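Long-range contacts in trehalose-6-phosphate phosphatase-related protein (Thermoplasma acidophilum, PDB 1U02), which removes the phosphate group from trehalose 6-phosphate with the help of magnesium, releasing free trehalose: residues Gly105-Arg110 with Leu119-Ala124; Ala114-Leu119 with Ile151-Val156; Asp90-Asp95 with Phe141-Tyr146; His66-Lys71 with Pro157-Gly162. One frame throughout, in Å; residues are numbered along the deposited sequence.

Contact 1 (Gly105-Arg110 with Leu119-Ala124); sequences GLRIYR and LGLMGA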
loop_
_atom_site.group_PDB
_atom_site.type_symbol
_atom_site.label_atom_id
_atom_site.label_comp_id
_atom_site.label_asym_id
_atom_site.label_seq_id
_atom_site.Cartn_x
_atom_site.Cartn_y
_atom_site.Cartn_z
ATOM N N GLY A 105 22.494 0.499 9.323
ATOM C CA GLY A 105 21.289 -0.250 9.633
ATOM C C GLY A 105 20.114 0.337 8.877
ATOM O O GLY A 105 19.167 -0.371 8.526
ATOM N N LEU A 106 20.174 1.642 8.634
ATOM C CA LEU A 106 19.135 2.329 7.884
ATOM C C LEU A 106 19.069 1.725 6.485
ATOM O O LEU A 106 20.102 1.445 5.868
ATOM C CB LEU A 106 19.456 3.822 7.758
ATOM C CG LEU A 106 18.566 4.623 6.795
ATOM C CD1 LEU A 106 17.149 4.676 7.341
ATOM C CD2 LEU A 106 19.122 6.031 6.608
ATOM N N ARG A 107 17.853 1.519 5.996
ATOM C CA ARG A 107 17.649 0.985 4.653
ATOM C C ARG A 107 16.803 2.001 3.894
ATOM O O ARG A 107 15.849 2.563 4.442
ATOM C CB ARG A 107 16.938 -0.370 4.716
ATOM C CG ARG A 107 17.845 -1.508 5.183
ATOM C CD ARG A 107 17.071 -2.805 5.377
ATOM N NE ARG A 107 16.107 -2.704 6.469
ATOM C CZ ARG A 107 15.290 -3.688 6.837
ATOM N NH1 ARG A 107 15.319 -4.852 6.194
ATOM N NH2 ARG A 107 14.454 -3.510 7.855
ATOM N N ILE A 108 17.158 2.251 2.641
ATOM C CA ILE A 108 16.431 3.219 1.831
ATOM C C ILE A 108 15.880 2.528 0.588
ATOM O O ILE A 108 16.627 1.959 -0.202
ATOM C CB ILE A 108 17.359 4.398 1.432
ATOM C CG1 ILE A 108 17.839 5.122 2.695
ATOM C CG2 ILE A 108 16.616 5.390 0.544
ATOM C CD1 ILE A 108 18.896 6.194 2.445
ATOM N N TYR A 109 14.564 2.565 0.439
ATOM C CA TYR A 109 13.905 1.939 -0.697
ATOM C C TYR A 109 13.440 3.024 -1.653
ATOM O O TYR A 109 12.538 3.802 -1.342
ATOM C CB TYR A 109 12.723 1.109 -0.209
ATOM C CG TYR A 109 13.141 -0.017 0.708
ATOM C CD1 TYR A 109 13.426 -1.283 0.203
ATOM C CD2 TYR A 109 13.253 0.186 2.080
ATOM C CE1 TYR A 109 13.809 -2.329 1.048
ATOM C CE2 TYR A 109 13.634 -0.852 2.935
ATOM C CZ TYR A 109 13.909 -2.105 2.414
ATOM O OH TYR A 109 14.282 -3.134 3.260
ATOM N N ARG A 110 14.076 3.065 -2.816
ATOM C CA ARG A 110 13.770 4.052 -3.834
ATOM C C ARG A 110 12.621 3.636 -4.738
ATOM O O ARG A 110 12.549 2.491 -5.173
ATOM C CB ARG A 110 15.014 4.311 -4.687
ATOM C CG ARG A 110 14.789 5.267 -5.839
ATOM C CD ARG A 110 16.035 5.361 -6.700
ATOM N NE ARG A 110 15.935 6.412 -7.705
ATOM C CZ ARG A 110 16.935 6.782 -8.500
ATOM N NH1 ARG A 110 18.116 6.181 -8.405
ATOM N NH2 ARG A 110 16.755 7.754 -9.387
ATOM N N LEU A 119 13.762 2.190 9.444
ATOM C CA LEU A 119 14.634 2.288 10.609
ATOM C C LEU A 119 14.695 1.009 11.433
ATOM O O LEU A 119 15.280 0.995 12.507
ATOM C CB LEU A 119 14.181 3.450 11.508
ATOM C CG LEU A 119 14.448 4.876 10.999
ATOM C CD1 LEU A 119 13.684 5.125 9.711
ATOM C CD2 LEU A 119 14.039 5.891 12.068
ATOM N N GLY A 120 14.102 -0.062 10.922
ATOM C CA GLY A 120 14.079 -1.320 11.647
ATOM C C GLY A 120 15.395 -1.879 12.167
ATOM O O GLY A 120 15.464 -2.343 13.304
ATOM N N LEU A 121 16.441 -1.837 11.354
ATOM C CA LEU A 121 17.732 -2.391 11.765
ATOM C C LEU A 121 18.659 -1.354 12.366
ATOM O O LEU A 121 19.771 -1.666 12.786
ATOM C CB LEU A 121 18.420 -3.033 10.562
ATOM C CG LEU A 121 17.617 -4.086 9.795
ATOM C CD1 LEU A 121 18.409 -4.522 8.568
ATOM C CD2 LEU A 121 17.320 -5.268 10.699
HETATM N N MSE A 122 18.184 -0.119 12.410
HETATM C CA MSE A 122 18.960 1.004 12.911
HETATM C C MSE A 122 19.019 1.120 14.436
HETATM O O MSE A 122 18.089 0.716 15.140
HETATM C CB MSE A 122 18.361 2.279 12.336
HETATM C CG MSE A 122 19.311 3.413 12.160
HETATM SE SE MSE A 122 18.258 4.946 11.690
HETATM C CE MSE A 122 18.848 6.119 13.113
ATOM N N GLY A 123 20.117 1.685 14.932
ATOM C CA GLY A 123 20.274 1.882 16.364
ATOM C C GLY A 123 19.300 2.948 16.838
ATOM O O GLY A 123 18.968 3.869 16.092
ATOM N N ALA A 124 18.850 2.833 18.081
ATOM C CA ALA A 124 17.885 3.770 18.647
ATOM C C ALA A 124 18.333 5.227 18.783
ATOM O O ALA A 124 17.600 6.140 18.416
ATOM C CB ALA A 124 17.414 3.255 20.003
HETATM O O HOH W 1 16.539 -0.670 8.687
#

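Contact 2 (Ala114-Leu119 with Ile151-Val156); sequences AVLYHL and IIELRV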
loop_
_atom_site.group_PDB
_atom_site.type_symbol
_atom_site.label_atom_id
_atom_site.label_comp_id
_atom_site.label_asym_id
_atom_site.label_seq_id
_atom_site.Cartn_x
_atom_site.Cartn_y
_atom_site.Cartn_z
ATOM N N ALA A 114 8.255 7.983 -4.431
ATOM C CA ALA A 114 8.413 7.901 -2.984
ATOM C C ALA A 114 9.762 7.317 -2.619
ATOM O O ALA A 114 10.353 6.563 -3.390
ATOM C CB ALA A 114 7.300 7.037 -2.371
ATOM N N VAL A 115 10.253 7.699 -1.447
ATOM C CA VAL A 115 11.503 7.173 -0.921
ATOM C C VAL A 115 11.149 6.781 0.499
ATOM O O VAL A 115 10.744 7.617 1.311
ATOM C CB VAL A 115 12.640 8.213 -0.902
ATOM C CG1 VAL A 115 13.896 7.580 -0.306
ATOM C CG2 VAL A 115 12.921 8.697 -2.321
ATOM N N LEU A 116 11.284 5.495 0.785
ATOM C CA LEU A 116 10.946 4.964 2.091
ATOM C C LEU A 116 12.201 4.678 2.910
ATOM O O LEU A 116 13.108 3.980 2.452
ATOM C CB LEU A 116 10.105 3.693 1.901
ATOM C CG LEU A 116 9.508 2.957 3.104
ATOM C CD1 LEU A 116 8.320 2.114 2.648
ATOM C CD2 LEU A 116 10.570 2.085 3.743
ATOM N N TYR A 117 12.255 5.244 4.111
ATOM C CA TYR A 117 13.386 5.040 5.002
ATOM C C TYR A 117 12.934 4.045 6.068
ATOM O O TYR A 117 11.980 4.310 6.807
ATOM C CB TYR A 117 13.797 6.373 5.642
ATOM C CG TYR A 117 14.186 7.427 4.624
ATOM C CD1 TYR A 117 15.511 7.577 4.211
ATOM C CD2 TYR A 117 13.219 8.231 4.031
ATOM C CE1 TYR A 117 15.862 8.506 3.225
ATOM C CE2 TYR A 117 13.552 9.160 3.048
ATOM C CZ TYR A 117 14.870 9.294 2.647
ATOM O OH TYR A 117 15.185 10.211 1.672
ATOM N N HIS A 118 13.598 2.892 6.126
ATOM C CA HIS A 118 13.246 1.865 7.102
ATOM C C HIS A 118 14.253 1.916 8.242
ATOM O O HIS A 118 15.453 1.715 8.038
ATOM C CB HIS A 118 13.263 0.474 6.456
ATOM C CG HIS A 118 12.454 -0.549 7.197
ATOM N ND1 HIS A 118 12.614 -0.796 8.545
ATOM C CD2 HIS A 118 11.466 -1.377 6.780
ATOM C CE1 HIS A 118 11.756 -1.729 8.926
ATOM N NE2 HIS A 118 11.047 -2.096 7.873
ATOM N N LEU A 119 13.762 2.190 9.444
ATOM C CA LEU A 119 14.634 2.288 10.609
ATOM C C LEU A 119 14.695 1.009 11.433
ATOM O O LEU A 119 15.280 0.995 12.507
ATOM C CB LEU A 119 14.181 3.450 11.508
ATOM C CG LEU A 119 14.448 4.876 10.999
ATOM C CD1 LEU A 119 13.684 5.125 9.711
ATOM C CD2 LEU A 119 14.039 5.891 12.068
ATOM N N ILE A 151 8.990 2.958 10.044
ATOM C CA ILE A 151 9.037 3.561 8.719
ATOM C C ILE A 151 8.755 5.056 8.649
ATOM O O ILE A 151 7.897 5.571 9.358
ATOM C CB ILE A 151 7.998 2.887 7.788
ATOM C CG1 ILE A 151 8.356 1.417 7.590
ATOM C CG2 ILE A 151 7.933 3.610 6.452
ATOM C CD1 ILE A 151 9.675 1.230 6.931
ATOM N N ILE A 152 9.489 5.735 7.774
ATOM C CA ILE A 152 9.292 7.150 7.510
ATOM C C ILE A 152 9.380 7.242 5.988
ATOM O O ILE A 152 10.392 6.876 5.395
ATOM C CB ILE A 152 10.381 8.042 8.145
ATOM C CG1 ILE A 152 10.364 7.888 9.670
ATOM C CG2 ILE A 152 10.120 9.506 7.776
ATOM C CD1 ILE A 152 11.384 8.757 10.382
ATOM N N GLU A 153 8.316 7.716 5.357
ATOM C CA GLU A 153 8.307 7.796 3.906
ATOM C C GLU A 153 7.997 9.183 3.376
ATOM O O GLU A 153 7.118 9.878 3.894
ATOM C CB GLU A 153 7.278 6.805 3.332
ATOM C CG GLU A 153 7.284 6.715 1.805
ATOM C CD GLU A 153 6.267 5.721 1.246
ATOM O OE1 GLU A 153 5.051 5.999 1.301
ATOM O OE2 GLU A 153 6.687 4.657 0.748
ATOM N N LEU A 154 8.742 9.583 2.350
ATOM C CA LEU A 154 8.526 10.859 1.683
ATOM C C LEU A 154 7.664 10.506 0.489
ATOM O O LEU A 154 7.992 9.592 -0.270
ATOM C CB LEU A 154 9.847 11.464 1.212
ATOM C CG LEU A 154 10.767 11.898 2.351
ATOM C CD1 LEU A 154 12.031 12.534 1.778
ATOM C CD2 LEU A 154 10.023 12.887 3.245
ATOM N N ARG A 155 6.562 11.224 0.316
ATOM C CA ARG A 155 5.660 10.919 -0.776
ATOM C C ARG A 155 5.004 12.164 -1.363
ATOM O O ARG A 155 5.272 13.285 -0.926
ATOM C CB ARG A 155 4.595 9.941 -0.273
ATOM C CG ARG A 155 3.774 10.485 0.883
ATOM C CD ARG A 155 2.887 9.428 1.540
ATOM N NE ARG A 155 1.862 10.060 2.370
ATOM C CZ ARG A 155 0.975 9.410 3.120
ATOM N NH1 ARG A 155 0.975 8.085 3.163
ATOM N NH2 ARG A 155 0.071 10.094 3.813
ATOM N N VAL A 156 4.152 11.958 -2.363
ATOM C CA VAL A 156 3.445 13.060 -3.011
ATOM C C VAL A 156 2.428 13.657 -2.033
ATOM O O VAL A 156 1.635 12.937 -1.430
ATOM C CB VAL A 156 2.706 12.573 -4.287
ATOM C CG1 VAL A 156 1.831 13.694 -4.847
ATOM C CG2 VAL A 156 3.717 12.130 -5.334
#

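Contact 3 (Asp90-Asp95 with Phe141-Tyr146); sequences DRIYED and FGVETY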
loop_
_atom_site.group_PDB
_atom_site.type_symbol
_atom_site.label_atom_id
_atom_site.label_comp_id
_atom_site.label_asym_id
_atom_site.label_seq_id
_atom_site.Cartn_x
_atom_site.Cartn_y
_atom_site.Cartn_z
ATOM N N ASP A 90 13.825 11.588 -7.653
ATOM C CA ASP A 90 15.127 11.138 -8.144
ATOM C C ASP A 90 16.194 11.912 -7.369
ATOM O O ASP A 90 17.179 11.338 -6.900
ATOM C CB ASP A 90 15.299 11.421 -9.640
ATOM C CG ASP A 90 14.498 10.472 -10.514
ATOM O OD1 ASP A 90 14.345 9.290 -10.129
ATOM O OD2 ASP A 90 14.037 10.904 -11.594
ATOM N N ARG A 91 15.985 13.220 -7.233
ATOM C CA ARG A 91 16.923 14.082 -6.522
ATOM C C ARG A 91 16.967 13.750 -5.030
ATOM O O ARG A 91 18.033 13.775 -4.413
ATOM C CB ARG A 91 16.550 15.559 -6.710
ATOM C CG ARG A 91 16.621 16.037 -8.161
ATOM C CD ARG A 91 16.809 17.559 -8.268
ATOM N NE ARG A 91 15.630 18.331 -7.872
ATOM C CZ ARG A 91 14.499 18.402 -8.575
ATOM N NH1 ARG A 91 14.379 17.746 -9.725
ATOM N NH2 ARG A 91 13.488 19.138 -8.131
ATOM N N ILE A 92 15.808 13.444 -4.453
ATOM C CA ILE A 92 15.750 13.108 -3.033
ATOM C C ILE A 92 16.602 11.878 -2.747
ATOM O O ILE A 92 17.360 11.850 -1.778
ATOM C CB ILE A 92 14.293 12.858 -2.579
ATOM C CG1 ILE A 92 13.527 14.188 -2.578
ATOM C CG2 ILE A 92 14.270 12.223 -1.187
ATOM C CD1 ILE A 92 12.042 14.052 -2.309
ATOM N N TYR A 93 16.485 10.864 -3.596
ATOM C CA TYR A 93 17.258 9.646 -3.411
ATOM C C TYR A 93 18.748 9.933 -3.575
ATOM O O TYR A 93 19.573 9.478 -2.784
ATOM C CB TYR A 93 16.843 8.576 -4.424
ATOM C CG TYR A 93 17.633 7.308 -4.247
ATOM C CD1 TYR A 93 17.417 6.486 -3.146
ATOM C CD2 TYR A 93 18.653 6.968 -5.134
ATOM C CE1 TYR A 93 18.204 5.357 -2.921
ATOM C CE2 TYR A 93 19.448 5.840 -4.920
ATOM C CZ TYR A 93 19.216 5.045 -3.810
ATOM O OH TYR A 93 20.018 3.955 -3.565
ATOM N N GLU A 94 19.091 10.683 -4.611
ATOM C CA GLU A 94 20.488 11.006 -4.860
ATOM C C GLU A 94 21.117 11.760 -3.695
ATOM O O GLU A 94 22.257 11.484 -3.309
ATOM C CB GLU A 94 20.621 11.832 -6.143
ATOM C CG GLU A 94 22.042 12.290 -6.443
ATOM C CD GLU A 94 23.064 11.168 -6.326
ATOM O OE1 GLU A 94 22.858 10.097 -6.942
ATOM O OE2 GLU A 94 24.077 11.359 -5.620
ATOM N N ASP A 95 20.372 12.697 -3.118
ATOM C CA ASP A 95 20.901 13.486 -2.020
ATOM C C ASP A 95 20.859 12.794 -0.663
ATOM O O ASP A 95 21.535 13.223 0.266
ATOM C CB ASP A 95 20.171 14.836 -1.935
ATOM C CG ASP A 95 20.333 15.680 -3.204
ATOM O OD1 ASP A 95 21.317 15.479 -3.947
ATOM O OD2 ASP A 95 19.481 16.563 -3.449
ATOM N N PHE A 141 12.165 19.988 -0.719
ATOM C CA PHE A 141 11.563 19.541 -1.968
ATOM C C PHE A 141 10.056 19.700 -2.065
ATOM O O PHE A 141 9.467 19.423 -3.112
ATOM C CB PHE A 141 11.939 18.086 -2.214
ATOM C CG PHE A 141 13.384 17.896 -2.555
ATOM C CD1 PHE A 141 13.815 17.980 -3.875
ATOM C CD2 PHE A 141 14.322 17.665 -1.553
ATOM C CE1 PHE A 141 15.166 17.834 -4.197
ATOM C CE2 PHE A 141 15.672 17.518 -1.858
ATOM C CZ PHE A 141 16.095 17.603 -3.182
ATOM N N GLY A 142 9.429 20.138 -0.981
ATOM C CA GLY A 142 7.992 20.322 -1.001
ATOM C C GLY A 142 7.205 19.028 -1.086
ATOM O O GLY A 142 6.184 18.956 -1.773
ATOM N N VAL A 143 7.683 17.995 -0.402
ATOM C CA VAL A 143 6.976 16.726 -0.399
ATOM C C VAL A 143 6.401 16.482 0.984
ATOM O O VAL A 143 6.647 17.250 1.917
ATOM C CB VAL A 143 7.883 15.546 -0.823
ATOM C CG1 VAL A 143 8.164 15.635 -2.315
ATOM C CG2 VAL A 143 9.183 15.568 -0.040
ATOM N N GLU A 144 5.639 15.404 1.105
ATOM C CA GLU A 144 4.962 15.055 2.343
ATOM C C GLU A 144 5.639 13.909 3.088
ATOM O O GLU A 144 6.195 12.994 2.471
ATOM C CB GLU A 144 3.515 14.706 1.986
ATOM C CG GLU A 144 2.652 14.127 3.084
ATOM C CD GLU A 144 1.244 13.857 2.578
ATOM O OE1 GLU A 144 0.572 14.833 2.170
ATOM O OE2 GLU A 144 0.820 12.678 2.573
ATOM N N THR A 145 5.591 13.962 4.417
ATOM C CA THR A 145 6.208 12.932 5.242
ATOM C C THR A 145 5.166 12.054 5.944
ATOM O O THR A 145 4.225 12.557 6.546
ATOM C CB THR A 145 7.128 13.561 6.325
ATOM O OG1 THR A 145 8.077 14.440 5.704
ATOM C CG2 THR A 145 7.888 12.484 7.072
ATOM N N TYR A 146 5.345 10.741 5.853
ATOM C CA TYR A 146 4.450 9.778 6.493
ATOM C C TYR A 146 5.250 9.002 7.536
ATOM O O TYR A 146 6.370 8.564 7.263
ATOM C CB TYR A 146 3.886 8.792 5.463
ATOM C CG TYR A 146 3.117 7.653 6.096
ATOM C CD1 TYR A 146 1.824 7.844 6.585
ATOM C CD2 TYR A 146 3.697 6.396 6.246
ATOM C CE1 TYR A 146 1.127 6.809 7.208
ATOM C CE2 TYR A 146 3.013 5.357 6.869
ATOM C CZ TYR A 146 1.728 5.570 7.347
ATOM O OH TYR A 146 1.044 4.550 7.965
#

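Contact 4 (His66-Lys71 with Pro157-Gly162); sequences HGACSK and PGVNKG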
loop_
_atom_site.group_PDB
_atom_site.type_symbol
_atom_site.label_atom_id
_atom_site.label_comp_id
_atom_site.label_asym_id
_atom_site.label_seq_id
_atom_site.Cartn_x
_atom_site.Cartn_y
_atom_site.Cartn_z
ATOM N N HIS A 66 -0.666 4.996 -2.445
ATOM C CA HIS A 66 -1.825 5.513 -1.723
ATOM C C HIS A 66 -2.723 6.369 -2.618
ATOM O O HIS A 66 -3.499 7.194 -2.127
ATOM C CB HIS A 66 -1.371 6.330 -0.504
ATOM C CG HIS A 66 -0.788 5.498 0.598
ATOM N ND1 HIS A 66 -1.566 4.792 1.488
ATOM C CD2 HIS A 66 0.499 5.240 0.934
ATOM C CE1 HIS A 66 -0.785 4.133 2.328
ATOM N NE2 HIS A 66 0.473 4.388 2.012
ATOM N N GLY A 67 -2.612 6.166 -3.930
ATOM C CA GLY A 67 -3.437 6.913 -4.867
ATOM C C GLY A 67 -2.734 7.826 -5.860
ATOM O O GLY A 67 -3.374 8.313 -6.790
ATOM N N ALA A 68 -1.433 8.058 -5.697
ATOM C CA ALA A 68 -0.711 8.945 -6.611
ATOM C C ALA A 68 -0.623 8.406 -8.037
ATOM O O ALA A 68 -0.540 9.174 -8.995
ATOM C CB ALA A 68 0.692 9.224 -6.077
ATOM N N CYS A 69 -0.631 7.088 -8.178
ATOM C CA CYS A 69 -0.540 6.464 -9.490
ATOM C C CYS A 69 -1.318 5.163 -9.484
ATOM O O CYS A 69 -1.333 4.449 -8.485
ATOM C CB CYS A 69 0.930 6.187 -9.833
ATOM S SG CYS A 69 1.241 5.660 -11.532
ATOM N N SER A 70 -1.968 4.859 -10.600
ATOM C CA SER A 70 -2.736 3.629 -10.725
ATOM C C SER A 70 -2.263 2.903 -11.970
ATOM O O SER A 70 -1.636 3.504 -12.848
ATOM C CB SER A 70 -4.231 3.932 -10.879
ATOM O OG SER A 70 -4.715 4.710 -9.804
ATOM N N LYS A 71 -2.529 1.606 -12.030
ATOM C CA LYS A 71 -2.186 0.824 -13.206
ATOM C C LYS A 71 -3.508 0.166 -13.558
ATOM O O LYS A 71 -3.971 -0.741 -12.865
ATOM C CB LYS A 71 -1.113 -0.224 -12.907
ATOM C CG LYS A 71 -0.684 -1.006 -14.152
ATOM C CD LYS A 71 0.489 -1.928 -13.867
ATOM C CE LYS A 71 0.868 -2.745 -15.096
ATOM N NZ LYS A 71 2.065 -3.612 -14.858
ATOM N N PRO A 157 2.443 14.987 -1.858
ATOM C CA PRO A 157 1.489 15.606 -0.934
ATOM C C PRO A 157 0.023 15.286 -1.267
ATOM O O PRO A 157 -0.363 15.236 -2.434
ATOM C CB PRO A 157 1.793 17.100 -1.071
ATOM C CG PRO A 157 3.266 17.120 -1.403
ATOM C CD PRO A 157 3.373 15.989 -2.409
ATOM N N GLY A 158 -0.777 15.045 -0.232
ATOM C CA GLY A 158 -2.194 14.786 -0.424
ATOM C C GLY A 158 -2.675 13.393 -0.795
ATOM O O GLY A 158 -3.882 13.204 -0.949
ATOM N N VAL A 159 -1.780 12.418 -0.936
ATOM C CA VAL A 159 -2.238 11.074 -1.297
ATOM C C VAL A 159 -3.211 10.545 -0.244
ATOM O O VAL A 159 -3.029 10.774 0.949
ATOM C CB VAL A 159 -1.052 10.093 -1.460
ATOM C CG1 VAL A 159 -0.174 10.549 -2.620
ATOM C CG2 VAL A 159 -0.238 10.015 -0.176
ATOM N N ASN A 160 -4.239 9.831 -0.693
ATOM C CA ASN A 160 -5.265 9.306 0.207
ATOM C C ASN A 160 -5.932 8.038 -0.355
ATOM O O ASN A 160 -6.640 8.104 -1.360
ATOM C CB ASN A 160 -6.324 10.398 0.418
ATOM C CG ASN A 160 -7.326 10.050 1.498
ATOM O OD1 ASN A 160 -7.960 8.998 1.463
ATOM N ND2 ASN A 160 -7.480 10.947 2.464
ATOM N N LYS A 161 -5.708 6.892 0.288
ATOM C CA LYS A 161 -6.315 5.635 -0.162
ATOM C C LYS A 161 -7.830 5.753 -0.293
ATOM O O LYS A 161 -8.409 5.334 -1.297
ATOM C CB LYS A 161 -6.029 4.495 0.817
ATOM C CG LYS A 161 -4.765 3.698 0.571
ATOM C CD LYS A 161 -4.684 2.562 1.587
ATOM C CE LYS A 161 -3.443 1.703 1.395
ATOM N NZ LYS A 161 -3.328 0.693 2.486
ATOM N N GLY A 162 -8.464 6.303 0.742
ATOM C CA GLY A 162 -9.909 6.461 0.743
ATOM C C GLY A 162 -10.453 7.206 -0.462
ATOM O O GLY A 162 -11.377 6.730 -1.124
#

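Contact 1 (Gly105-Arg110 with Leu119-Ala124)
Leu121 spans the gap to Gly105 and Arg107: its side chain meets Gly105 at the base and Arg107 farther out. CB comes first, resting 3.4 Å from the carbonyl oxygen of Gly105. Beyond it, CG is carried to the side of the backbone N, anti to the carbonyl carbon (chi1 -54°), and this brings it alongside the end of Arg107, 3.8 Å from NH2. At the tip, Leu121 CD1 lies over one face of the guanidinium, displaced toward its rim and 3.6 Å from Arg107 NE. Arg107 meets it with a bent chain: the turn at chi3 (-66°) lays the planar head beneath the leucine, where NH1 and NH2 are hydrogen-bonded to Asn18 OD1 and Met17 O of a nearby loop.

A single water joins the polar atoms left between the segments. It donates to Gly105 O at 2.6 Å and accepts from Arg107 NE and from Leu121 N, the latter at 2.9 Å. Leu121 N is presented by a type I beta turn running from Leu119 to Met122. On the buried flank the contact is apolar, with Leu106 CD1 lying 4.2 Å from Leu119 CD1 and Leu106 CB beside the selenium of Met122, a selenomethionine; Leu130 of helix 127-141 packs against all three residues.

The backbones come nearest at Gly105 CA and Met122 CA, 4.2 Å apart. Water and an aliphatic lid do the joining here: three polar groups share one solvent molecule, and the guanidinium, held by its outer nitrogens, offers a flat surface to leucine.

Contact 2 (Ala114-Leu119 with Ile151-Val156)
Leu116 and Ile151 form the apolar centre on one face of this strand pair, with Leu116 CG 3.8 Å from Ile151 CG2. In the isoleucine, CG2 lies against the leucine, and CD1 reaches both Leu116 CD2 and one face of the His118 ring, a CH-pi approach whose exact spacing is doubtful. On the other face Tyr117 CE2 lies 3.9 Å from Leu154 CD1, which sits at the ring edge near its plane. Farther along, the methyl tips of Leu119 and Ile152 come together.

Between these layers runs the antiparallel backbone ladder. Val115 and Leu154 make one hydrogen-bonded pair, Tyr117 and Ile152 the next; the bond from Tyr117 N to Ile152 O is 2.8 Å long and fairly straight, with an N-H...O angle of 164°. Ile152 O also lies in the plane of the Tyr117 ring at its edge, 3.4 Å from CD2.

Toward the polar edge, the extended side chain of Glu153, CG anti to the backbone N (chi1 -175°), passes across Leu116, so that OE2 comes 3.6 Å from Leu116 CD1 and also close to Ala114 CB. The other polar ends look elsewhere: Tyr117 OH to Thr96, His118 ND1 to Gly120 N, and Arg155 NE to Glu144.

Helices 86-96 and 127-141 cover the Tyr117 and Leu154 face, whereas Leu116 on the opposite face comes to about 8 Å from the side chain of the magnesium ligand Asp9. A four-stranded antiparallel sheet backed by helices on one side and turned to the catalytic centre on the other is consistent with the cap domain of a HAD phosphatase.

Contact 3 (Asp90-Asp95 with Phe141-Tyr146)
Phe141 packs on Ile92 where helix 127-141 ends beside helix 86-96, and a Schellman motif closes the former: Gly142, with positive phi, is its C-prime residue, and Val143 N turns back to Ala138 O. The chain can then leave directly for strand 144-147.

The apolar contacts are led by a CH-pi interaction. Ile92 CG1 stands over one face of the Phe141 ring, 3.8 Å from the centroid and only 15° off the ring normal, while the two side chains run past one another in opposite directions. Arg91 CB adds an oblique contact, 3.7 Å from Phe141 CE1. Beyond the ring, Ile92 and Val143 reach toward each other tip to tip, with CD1 and CG2 4.0 Å apart. Ile137 and Leu154 also touch Ile92, linking the cluster to the helix and sheet of the same domain.

Two polar atoms lie at the ring edge. The bend of Arg91 at chi3 (-70°) keeps NE there, in plane; the guanidinium is inclined by 39° to the aromatic plane. Asp95 comes to the ring's outer end, where its carboxylate charge would probably suit the partly positive C-H edge: Asp95 OD2 lies in the plane of the ring, 3.6 Å from Phe141 CZ.

Contact 4 (His66-Lys71 with Pro157-Gly162)
The His66 imidazole lies against the aliphatic stem of Lys161, whose chain crosses it obliquely: His66 ND1 is 3.5 Å from Lys161 CG, and His66 CE1 is 3.7 Å from Lys161 CE. Arg155, from strand 151-155, packs on the ring as well, near CD2. The other flat group is the amide of Asn160, the N-cap of helix 161-169, its OD1 accepting a hydrogen bond from Ser163 N.

This is the active-site end of the HAD fold. Extended beyond CG, Lys161 places NZ in salt bridges with Asp7 and Asp183, as expected of the conserved lysine of HAD phosphatases; Asp7, a magnesium ligand, is probably the nucleophile. The lysine is thus held at its tip by carboxylates, with the histidine packed along its stem.

Before the helix, Val159 fills the angle between His66 and the beta bulge at Ala68 and Cys69. The rotation about its first side-chain bond (chi1 -64°) sends the methyls to different partners: Val159 CG2 sits 3.9 Å from His66 CB, and Val159 CG1 rests 3.8 Å from Ala68 CB.

In the fold
Contacts 1, 2 and 3 belong to one layered unit, the four-stranded sheet and its helices, and differ by depth. Contact 2 is the buried core, a regular backbone ladder. Contact 1 continues from its end through the shared Leu119 into a partly buried loop, where water takes over from direct bonds. Contact 3 lies at the surface beside the far edge strand 144-147 and relies on one aromatic ring; a salt bridge from Arg110 to Asp90 also ties it to contact 1. Contact 4 belongs to the other sheet system, where charges gather around the magnesium site, and it meets the four-stranded sheet through Glu144 against Gly158.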